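Local coordinates for protein serpin B3 (Homo sapiens, PDB 4ZK3) that belongs to the serpin family of protease inhibitors and, as the Pso p27 form linked to psoriasis, builds large aggregates, at residues 24-29 against 385-390. Sequence-based numbering, arbitrary orientation.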
loop_
_atom_site.group_PDB
_atom_site.type_symbol
_atom_site.label_atom_id
_atom_site.label_comp_id
_atom_site.label_asym_id
_atom_site.label_seq_id
_atom_site.Cartn_x
_atom_site.Cartn_y
_atom_site.Cartn_z
ATOM N N GLU A 24 -16.392 -0.316 6.350
ATOM C CA GLU A 24 -15.477 0.808 6.588
ATOM C C GLU A 24 -15.675 1.905 5.531
ATOM O O GLU A 24 -15.763 1.640 4.344
ATOM C CB GLU A 24 -14.018 0.324 6.593
ATOM C CG GLU A 24 -13.671 -0.714 7.678
ATOM C CD GLU A 24 -13.795 -0.167 9.098
ATOM O OE1 GLU A 24 -13.380 1.007 9.307
ATOM O OE2 GLU A 24 -14.297 -0.915 9.989
ATOM N N ASN A 25 -15.812 3.135 5.983
ATOM C CA ASN A 25 -15.936 4.268 5.090
ATOM C C ASN A 25 -14.584 4.549 4.394
ATOM O O ASN A 25 -14.502 4.590 3.165
ATOM C CB ASN A 25 -16.381 5.496 5.879
ATOM C CG ASN A 25 -17.717 5.298 6.603
ATOM O OD1 ASN A 25 -18.512 4.391 6.303
ATOM N ND2 ASN A 25 -17.959 6.157 7.562
ATOM N N ASN A 26 -13.537 4.713 5.189
ATOM C CA ASN A 26 -12.179 4.962 4.645
ATOM C C ASN A 26 -11.451 3.701 4.237
ATOM O O ASN A 26 -11.641 2.623 4.875
ATOM C CB ASN A 26 -11.349 5.683 5.697
ATOM C CG ASN A 26 -12.003 6.938 6.109
ATOM O OD1 ASN A 26 -12.827 7.431 5.369
ATOM N ND2 ASN A 26 -11.625 7.496 7.234
ATOM N N ILE A 27 -10.559 3.848 3.238
ATOM C CA ILE A 27 -9.768 2.755 2.692
ATOM C C ILE A 27 -8.313 3.312 2.618
ATOM O O ILE A 27 -8.096 4.443 2.252
ATOM C CB ILE A 27 -10.268 2.381 1.280
ATOM C CG1 ILE A 27 -11.648 1.664 1.352
ATOM C CG2 ILE A 27 -9.229 1.561 0.496
ATOM C CD1 ILE A 27 -12.270 1.558 -0.026
ATOM N N PHE A 28 -7.336 2.549 3.075
ATOM C CA PHE A 28 -5.947 2.967 2.939
ATOM C C PHE A 28 -5.042 1.744 3.060
ATOM O O PHE A 28 -5.187 0.900 3.978
ATOM C CB PHE A 28 -5.605 4.088 3.908
ATOM C CG PHE A 28 -4.260 4.605 3.723
ATOM C CD1 PHE A 28 -3.980 5.470 2.666
ATOM C CD2 PHE A 28 -3.220 4.150 4.532
ATOM C CE1 PHE A 28 -2.677 5.913 2.442
ATOM C CE2 PHE A 28 -1.900 4.560 4.285
ATOM C CZ PHE A 28 -1.633 5.461 3.254
ATOM N N TYR A 29 -4.113 1.606 2.087
ATOM C CA TYR A 29 -3.294 0.400 1.969
ATOM C C TYR A 29 -2.095 0.705 1.070
ATOM O O TYR A 29 -2.073 1.739 0.350
ATOM C CB TYR A 29 -4.063 -0.784 1.391
ATOM C CG TYR A 29 -4.612 -0.610 -0.030
ATOM C CD1 TYR A 29 -5.835 0.065 -0.249
ATOM C CD2 TYR A 29 -4.003 -1.223 -1.109
ATOM C CE1 TYR A 29 -6.352 0.224 -1.547
ATOM C CE2 TYR A 29 -4.508 -1.085 -2.391
ATOM C CZ TYR A 29 -5.680 -0.347 -2.610
ATOM O OH TYR A 29 -6.220 -0.270 -3.896
ATOM N N GLY A 385 -5.677 5.319 -1.254
ATOM C CA GLY A 385 -6.737 5.465 -0.292
ATOM C C GLY A 385 -7.946 6.226 -0.715
ATOM O O GLY A 385 -7.961 6.914 -1.746
ATOM N N ARG A 386 -8.989 6.064 0.090
ATOM C CA ARG A 386 -10.211 6.837 -0.048
ATOM C C ARG A 386 -10.567 7.398 1.314
ATOM O O ARG A 386 -10.584 6.648 2.335
ATOM C CB ARG A 386 -11.388 5.978 -0.499
ATOM C CG ARG A 386 -12.716 6.761 -0.398
ATOM C CD ARG A 386 -13.880 5.942 -0.818
ATOM N NE ARG A 386 -14.262 5.021 0.189
ATOM C CZ ARG A 386 -14.954 3.888 -0.005
ATOM N NH1 ARG A 386 -15.314 3.456 -1.203
ATOM N NH2 ARG A 386 -15.281 3.161 1.050
ATOM N N PHE A 387 -10.741 8.703 1.350
ATOM C CA PHE A 387 -11.212 9.406 2.552
ATOM C C PHE A 387 -12.678 9.773 2.400
ATOM O O PHE A 387 -12.996 10.673 1.648
ATOM C CB PHE A 387 -10.449 10.698 2.729
ATOM C CG PHE A 387 -10.699 11.359 4.069
ATOM C CD1 PHE A 387 -10.251 10.760 5.242
ATOM C CD2 PHE A 387 -11.421 12.566 4.147
ATOM C CE1 PHE A 387 -10.478 11.368 6.466
ATOM C CE2 PHE A 387 -11.625 13.188 5.369
ATOM C CZ PHE A 387 -11.150 12.578 6.528
ATOM N N SER A 388 -13.557 9.061 3.103
ATOM C CA SER A 388 -14.990 9.236 3.028
ATOM C C SER A 388 -15.547 10.023 4.197
ATOM O O SER A 388 -16.586 10.665 4.068
ATOM C CB SER A 388 -15.655 7.855 3.034
ATOM O OG SER A 388 -15.253 7.122 1.873
ATOM N N SER A 389 -14.922 9.885 5.367
ATOM C CA SER A 389 -15.348 10.613 6.566
ATOM C C SER A 389 -14.289 10.696 7.631
ATOM O O SER A 389 -13.628 9.705 7.883
ATOM C CB SER A 389 -16.540 9.913 7.222
ATOM O OG SER A 389 -16.920 10.618 8.407
ATOM N N PRO A 390 -14.193 11.843 8.327
ATOM C CA PRO A 390 -13.495 11.748 9.606
ATOM C C PRO A 390 -14.290 10.902 10.599
ATOM O O PRO A 390 -15.445 10.527 10.388
ATOM C CB PRO A 390 -13.394 13.200 10.087
ATOM C CG PRO A 390 -14.504 13.907 9.412
ATOM C CD PRO A 390 -14.896 13.124 8.176
ATOM O OXT PRO A 390 -13.757 10.526 11.637
#
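Three donors converge on the backbone oxygen of Asn25 where, in beta-sheet B of the serpin fold, the short strand 27-29 runs antiparallel to the last strand of the chain, 380-387. Arg386 grips this one atom side-on, NH2 at 2.7 Å and NE at 3.0 Å from Asn25 O, which lies almost in the guanidinium plane. The hydroxyl of Ser388 adds a third bond from above the carbonyl plane, OG to Asn25 O 2.9 Å. On Arg386 the other terminal nitrogen, NH1, makes a salt bridge with Glu258, giving the guanidinium a second, charged partner.

Asn26 uses its side-chain amide to bind the backbone just past the strand end. Its OD1 accepts both Ser388 N (2.9 Å) and Ser389 N, the latter on a lone pair, while ND2 donates to Ser389 O at 3.1 Å. With CG beside its own backbone N (chi1 -57°), the amide reaches across to the C-terminal tail and lies alongside the Phe387 ring, the two planes 24° apart.

Further into the strands Ile27 and Arg386 form an antiparallel hydrogen-bonded pair, Ile27 N to Arg386 O at 2.9 Å with the return bond from Arg386 N to Ile27 O. Phe28, on the opposite face with Phe387, meets Gly385 in the next, non-hydrogen-bonded pair, CD1 to Gly385 CA 4.0 Å. A bend at chi3 of 77° folds the arginine over Ile27, whose CD1 sits over the guanidinium centre, 3.6 Å from Arg386 CZ.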